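Local coordinates for Two-component response regulator (Geobacillus stearothermophilus, PDB 6SWI), which probably binds DNA through its C-terminal helix-turn-helix domain to regulate transcription of an arabinan utilization system, at residues 59-63 against 80-84; 66-72 against 104-109. All coordinates share one frame; numbering follows the deposited sequence. Where two conformers were deposited one is given.

Contact 1: residues 59-63 against 80-84; sequences RMEKA and RVGYD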
loop_
_atom_site.group_PDB
_atom_site.type_symbol
_atom_site.label_atom_id
_atom_site.label_comp_id
_atom_site.label_asym_id
_atom_site.label_seq_id
_atom_site.Cartn_x
_atom_site.Cartn_y
_atom_site.Cartn_z
ATOM N N ARG A 59 0.942 -0.144 0.288
ATOM C CA ARG A 59 -0.295 -0.910 0.191
ATOM C C ARG A 59 -1.522 -0.040 0.414
ATOM O O ARG A 59 -2.513 -0.163 -0.315
ATOM C CB ARG A 59 -0.268 -2.047 1.202
ATOM C CG ARG A 59 0.706 -3.125 0.831
ATOM C CD ARG A 59 0.870 -4.133 1.939
ATOM N NE ARG A 59 1.445 -5.359 1.415
ATOM C CZ ARG A 59 1.885 -6.371 2.149
ATOM N NH1 ARG A 59 1.858 -6.303 3.471
ATOM N NH2 ARG A 59 2.357 -7.449 1.543
ATOM N N MET A 60 -1.494 0.817 1.433
ATOM C CA MET A 60 -2.683 1.601 1.749
ATOM C C MET A 60 -2.932 2.669 0.696
ATOM O O MET A 60 -4.090 2.978 0.381
ATOM C CB MET A 60 -2.558 2.195 3.154
ATOM C CG MET A 60 -2.497 1.141 4.272
ATOM S SD MET A 60 -3.931 0.026 4.313
ATOM C CE MET A 60 -3.244 -1.482 3.662
ATOM N N GLU A 61 -1.868 3.227 0.118
ATOM C CA GLU A 61 -2.077 4.184 -0.959
ATOM C C GLU A 61 -2.637 3.513 -2.214
ATOM O O GLU A 61 -3.496 4.087 -2.893
ATOM C CB GLU A 61 -0.814 4.996 -1.216
ATOM C CG GLU A 61 -0.378 5.777 0.031
ATOM C CD GLU A 61 -1.012 7.161 0.138
ATOM O OE1 GLU A 61 -2.246 7.272 -0.035
ATOM O OE2 GLU A 61 -0.278 8.132 0.426
ATOM N N LYS A 62 -2.198 2.288 -2.524
ATOM C CA LYS A 62 -2.817 1.557 -3.631
ATOM C C LYS A 62 -4.274 1.240 -3.324
ATOM O O LYS A 62 -5.142 1.339 -4.200
ATOM C CB LYS A 62 -2.060 0.265 -3.925
ATOM C CG LYS A 62 -2.659 -0.535 -5.066
ATOM C CD LYS A 62 -2.553 0.243 -6.365
ATOM C CE LYS A 62 -3.005 -0.584 -7.530
ATOM N NZ LYS A 62 -2.736 0.108 -8.824
ATOM N N ALA A 63 -4.557 0.857 -2.079
ATOM C CA ALA A 63 -5.936 0.572 -1.701
ATOM C C ALA A 63 -6.806 1.805 -1.864
ATOM O O ALA A 63 -7.939 1.715 -2.346
ATOM C CB ALA A 63 -5.996 0.078 -0.258
ATOM N N ARG A 80 -5.701 -7.520 -3.141
ATOM C CA ARG A 80 -4.857 -6.887 -4.143
ATOM C C ARG A 80 -3.732 -6.083 -3.524
ATOM O O ARG A 80 -2.774 -5.747 -4.226
ATOM C CB ARG A 80 -5.700 -5.979 -5.028
ATOM C CG ARG A 80 -6.584 -6.740 -5.978
ATOM C CD ARG A 80 -7.609 -5.831 -6.560
ATOM N NE ARG A 80 -8.467 -6.491 -7.532
ATOM C CZ ARG A 80 -8.544 -6.153 -8.815
ATOM N NH1 ARG A 80 -7.774 -5.189 -9.316
ATOM N NH2 ARG A 80 -9.404 -6.790 -9.591
ATOM N N VAL A 81 -3.819 -5.763 -2.239
ATOM C CA VAL A 81 -2.757 -5.034 -1.567
ATOM C C VAL A 81 -2.081 -5.874 -0.484
ATOM O O VAL A 81 -1.470 -5.329 0.434
ATOM C CB VAL A 81 -3.193 -3.634 -1.087
ATOM C CG1 VAL A 81 -3.795 -2.857 -2.239
ATOM C CG2 VAL A 81 -4.175 -3.688 0.081
ATOM N N GLY A 82 -2.156 -7.199 -0.591
ATOM C CA GLY A 82 -1.319 -8.060 0.216
ATOM C C GLY A 82 -1.907 -8.493 1.535
ATOM O O GLY A 82 -1.154 -8.936 2.408
ATOM N N TYR A 83 -3.222 -8.395 1.708
ATOM C CA TYR A 83 -3.910 -8.886 2.895
ATOM C C TYR A 83 -4.815 -10.037 2.486
ATOM O O TYR A 83 -5.696 -9.865 1.635
ATOM C CB TYR A 83 -4.740 -7.774 3.532
ATOM C CG TYR A 83 -3.878 -6.732 4.189
ATOM C CD1 TYR A 83 -3.270 -5.734 3.443
ATOM C CD2 TYR A 83 -3.650 -6.755 5.553
ATOM C CE1 TYR A 83 -2.463 -4.792 4.038
ATOM C CE2 TYR A 83 -2.840 -5.816 6.160
ATOM C CZ TYR A 83 -2.249 -4.833 5.393
ATOM O OH TYR A 83 -1.441 -3.884 5.976
ATOM N N ASP A 84 -4.598 -11.191 3.130
ATOM C CA ASP A 84 -5.363 -12.409 2.898
ATOM C C ASP A 84 -6.801 -12.287 3.387
ATOM O O ASP A 84 -7.667 -13.046 2.935
ATOM C CB ASP A 84 -4.682 -13.588 3.614
ATOM C CG ASP A 84 -3.272 -13.867 3.100
ATOM O OD1 ASP A 84 -3.044 -13.753 1.881
ATOM O OD2 ASP A 84 -2.389 -14.218 3.915
HETATM O O HOH W 1 1.323 -4.292 5.409
#
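Arg59, on the long helix 51-69, lays its aliphatic chain across the backbone carbonyl of Val81. Arg59 CD lies 3.0 Å from Val81 O. The chain is extended from CG to NE and carries the guanidinium on past the carbonyl. Arg59 NE is 3.1 Å from Val81 O, but the angle is too poor for a hydrogen bond; NE donates instead to Phe18 O. Gly82 O sits over one guanidinium face, 3.8 Å above the plane and offset toward the rim.

The Tyr83 ring plane is turned 61° from the guanidinium. One water links the two groups. It lies in the guanidinium plane, accepts from Arg59 NH1 at 2.8 Å and is 2.9 Å from Tyr83 OH. Met60 meets the same ring: its bends at chi2 and chi3 bring Met60 CE to 3.4 Å from Tyr83 CE1. The two side chains cross at about a right angle. Val81 points at the helix, with Val81 CG1 at 3.8 Å from Lys62 CG and both methyls near Ala63 CB.

Gly82 is the C-prime residue of a Schellman motif ending helix 74-80. Its positive phi (91°) leads the chain into the loop before helix 86-97, probably the turn of the second helix-turn-helix. A leucine in place of Arg59 would probably leave Phe18 O without this donor and Tyr83 OH without its water-mediated link.

Across the two segments, the turn meets the helix through the Arg59 chain on Val81, apolar packing and one water bridge, with no direct polar bond. The buried arginine charge lies beside backbone carbonyls, which probably help to stabilise it.

Contact 2: residues 66-72 against 104-109; sequences LLLSTEL and YRRTRM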
loop_
_atom_site.group_PDB
_atom_site.type_symbol
_atom_site.label_atom_id
_atom_site.label_comp_id
_atom_site.label_asym_id
_atom_site.label_seq_id
_atom_site.Cartn_x
_atom_site.Cartn_y
_atom_site.Cartn_z
ATOM N N LEU A 66 -7.655 2.201 -5.469
ATOM C CA LEU A 66 -8.675 1.253 -5.912
ATOM C C LEU A 66 -10.047 1.602 -5.355
ATOM O O LEU A 66 -11.061 1.388 -6.028
ATOM C CB LEU A 66 -8.283 -0.167 -5.507
ATOM C CG LEU A 66 -7.065 -0.742 -6.237
ATOM C CD1 LEU A 66 -6.617 -2.020 -5.565
ATOM C CD2 LEU A 66 -7.378 -0.995 -7.691
ATOM N N LEU A 67 -10.109 2.139 -4.139
ATOM C CA LEU A 67 -11.394 2.516 -3.567
ATOM C C LEU A 67 -12.052 3.621 -4.375
ATOM O O LEU A 67 -13.281 3.655 -4.495
ATOM C CB LEU A 67 -11.219 2.978 -2.118
ATOM C CG LEU A 67 -10.961 1.849 -1.111
ATOM C CD1 LEU A 67 -10.459 2.401 0.202
ATOM C CD2 LEU A 67 -12.223 1.033 -0.875
ATOM N N LEU A 68 -11.262 4.531 -4.940
ATOM C CA LEU A 68 -11.831 5.667 -5.646
ATOM C C LEU A 68 -12.004 5.421 -7.134
ATOM O O LEU A 68 -12.890 6.023 -7.752
ATOM C CB LEU A 68 -10.957 6.901 -5.443
ATOM C CG LEU A 68 -10.809 7.281 -3.972
ATOM C CD1 LEU A 68 -10.106 8.623 -3.826
ATOM C CD2 LEU A 68 -12.151 7.277 -3.230
ATOM N N SER A 69 -11.190 4.558 -7.732
ATOM C CA SER A 69 -11.179 4.389 -9.178
ATOM C C SER A 69 -11.809 3.088 -9.635
ATOM O O SER A 69 -11.800 2.804 -10.831
ATOM C CB SER A 69 -9.751 4.475 -9.709
ATOM O OG SER A 69 -9.021 3.353 -9.267
ATOM N N THR A 70 -12.343 2.295 -8.718
ATOM C CA THR A 70 -13.066 1.084 -9.059
ATOM C C THR A 70 -14.228 0.950 -8.095
ATOM O O THR A 70 -14.289 1.616 -7.056
ATOM C CB THR A 70 -12.230 -0.202 -8.915
ATOM O OG1 THR A 70 -12.163 -0.584 -7.532
ATOM C CG2 THR A 70 -10.831 -0.058 -9.493
ATOM N N GLU A 71 -15.141 0.044 -8.435
ATOM C CA GLU A 71 -16.227 -0.338 -7.549
ATOM C C GLU A 71 -15.987 -1.713 -6.938
ATOM O O GLU A 71 -16.935 -2.383 -6.525
ATOM C CB GLU A 71 -17.576 -0.234 -8.267
ATOM C CG GLU A 71 -17.885 1.208 -8.675
ATOM C CD GLU A 71 -19.129 1.363 -9.525
ATOM O OE1 GLU A 71 -19.594 0.364 -10.110
ATOM O OE2 GLU A 71 -19.639 2.504 -9.610
ATOM N N LEU A 72 -14.726 -2.129 -6.852
ATOM C CA LEU A 72 -14.408 -3.429 -6.287
ATOM C C LEU A 72 -14.869 -3.502 -4.837
ATOM O O LEU A 72 -14.728 -2.525 -4.089
ATOM C CB LEU A 72 -12.897 -3.640 -6.274
ATOM C CG LEU A 72 -12.216 -3.915 -7.609
ATOM C CD1 LEU A 72 -10.720 -3.757 -7.454
ATOM C CD2 LEU A 72 -12.562 -5.300 -8.114
ATOM N N TYR A 104 -13.951 6.216 3.611
ATOM C CA TYR A 104 -13.052 6.803 2.621
ATOM C C TYR A 104 -13.773 6.970 1.286
ATOM O O TYR A 104 -13.739 8.042 0.667
ATOM C CB TYR A 104 -11.800 5.922 2.486
ATOM C CG TYR A 104 -10.695 6.569 1.683
ATOM C CD1 TYR A 104 -9.769 7.408 2.292
ATOM C CD2 TYR A 104 -10.569 6.331 0.324
ATOM C CE1 TYR A 104 -8.756 8.004 1.564
ATOM C CE2 TYR A 104 -9.558 6.935 -0.418
ATOM C CZ TYR A 104 -8.660 7.771 0.212
ATOM O OH TYR A 104 -7.659 8.389 -0.508
ATOM N N ARG A 105 -14.479 5.926 0.851
ATOM C CA ARG A 105 -15.268 6.009 -0.372
ATOM C C ARG A 105 -16.392 7.026 -0.260
ATOM O O ARG A 105 -16.579 7.854 -1.155
ATOM C CB ARG A 105 -15.879 4.650 -0.665
ATOM C CG ARG A 105 -15.082 3.852 -1.609
ATOM C CD ARG A 105 -15.767 2.567 -1.963
ATOM N NE ARG A 105 -15.055 1.977 -3.078
ATOM C CZ ARG A 105 -15.019 0.686 -3.350
ATOM N NH1 ARG A 105 -15.639 -0.192 -2.564
ATOM N NH2 ARG A 105 -14.331 0.279 -4.399
ATOM N N ARG A 106 -17.189 6.950 0.807
ATOM C CA ARG A 106 -18.344 7.835 0.906
ATOM C C ARG A 106 -17.930 9.299 0.837
ATOM O O ARG A 106 -18.631 10.122 0.237
ATOM C CB ARG A 106 -19.136 7.538 2.176
ATOM C CG ARG A 106 -19.858 6.202 2.126
ATOM C CD ARG A 106 -20.783 6.010 3.316
ATOM N NE ARG A 106 -21.966 6.857 3.249
ATOM C CZ ARG A 106 -23.091 6.519 2.628
ATOM N NH1 ARG A 106 -23.180 5.349 2.013
ATOM N NH2 ARG A 106 -24.122 7.351 2.616
ATOM N N THR A 107 -16.785 9.641 1.423
ATOM C CA THR A 107 -16.383 11.039 1.413
ATOM C C THR A 107 -15.724 11.455 0.106
ATOM O O THR A 107 -15.863 12.618 -0.296
ATOM C CB THR A 107 -15.474 11.347 2.600
ATOM O OG1 THR A 107 -14.350 10.458 2.597
ATOM C CG2 THR A 107 -16.253 11.194 3.892
ATOM N N ARG A 108 -15.040 10.543 -0.584
ATOM C CA ARG A 108 -14.173 10.929 -1.688
ATOM C C ARG A 108 -14.601 10.460 -3.067
ATOM O O ARG A 108 -14.171 11.059 -4.059
ATOM C CB ARG A 108 -12.750 10.420 -1.431
ATOM C CG ARG A 108 -12.103 11.075 -0.227
ATOM C CD ARG A 108 -10.932 10.259 0.246
ATOM N NE ARG A 108 -10.177 10.887 1.327
ATOM C CZ ARG A 108 -10.580 10.932 2.593
ATOM N NH1 ARG A 108 -11.747 10.409 2.945
ATOM N NH2 ARG A 108 -9.813 11.504 3.508
ATOM N N MET A 109 -15.420 9.425 -3.167
ATOM C CA MET A 109 -15.685 8.838 -4.469
ATOM C C MET A 109 -16.764 9.616 -5.217
ATOM O O MET A 109 -17.567 10.351 -4.636
ATOM C CB MET A 109 -16.085 7.368 -4.319
ATOM C CG MET A 109 -15.931 6.518 -5.577
ATOM S SD MET A 109 -16.600 4.854 -5.379
ATOM C CE MET A 109 -17.969 5.191 -4.274
#
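Leu67 and Leu68 pack against the Tyr104 ring, joining the end of helix 51-69 to helix 101-108. The fold is consistent with an AraC-type DNA-binding domain, in which a long helix links two helix-turn-helix units. Leu68 crosses the tyrosine at about a right angle, with Leu68 CG 3.8 Å from Tyr104 CE2. Leu67 comes in obliquely through CD1. With chi1 at -169°, CG of Tyr104 lies opposite the backbone nitrogen and the ring is aimed at the two leucines. Arg108 CD lies over the ring centre, 3.3 Å above its plane, while Arg108 CB meets Leu68 CD2. Tyr104 also makes an edge-to-face pair with Phe93 of helix 86-97.

Arg105 forms the polar edge. Leu67 CD2 sits over the centre of one face of its guanidinium, and Ile77 of helix 74-80 also touches the arginine. Arg105 NE donates to Leu67 O at 2.8 Å and 165°, on a lone pair in the carbonyl plane. NH2 adds a weak bond to Thr70 O. These carbonyls lie where helix 51-69 ends, so their partial negative charge probably suits the cation. Beside them an ST turn shapes the chain: Thr70 OG1 donates to Leu66 O and accepts from Leu72 N. The guanidinium then grips one oxygen end-on: Arg105 NH2 is 2.8 Å from Leu72 O, and Arg105 NH1 is 2.9 Å from Leu72 O.

In the fold
Contacts 1 and 2 follow one another along helix 51-69, with centres about 14 Å apart. The centre of contact 1 is about 5 Å from the centre of the chain, that of contact 2 about 15 Å from it, at the surface. Their segments alternate in sequence. They also touch directly: Arg80 CZ is 3.5 Å from Leu72 CD1, and Arg80 CD is 4.1 Å from Leu66 CD1. Phe93 of helix 86-97 is a shared neighbour, touched by Met60 from contact 1 and by Leu67 and Tyr104 from contact 2. Together they join the probable turn of the second helix-turn-helix and helix 101-108 to helix 51-69, within the probable DNA-binding domain.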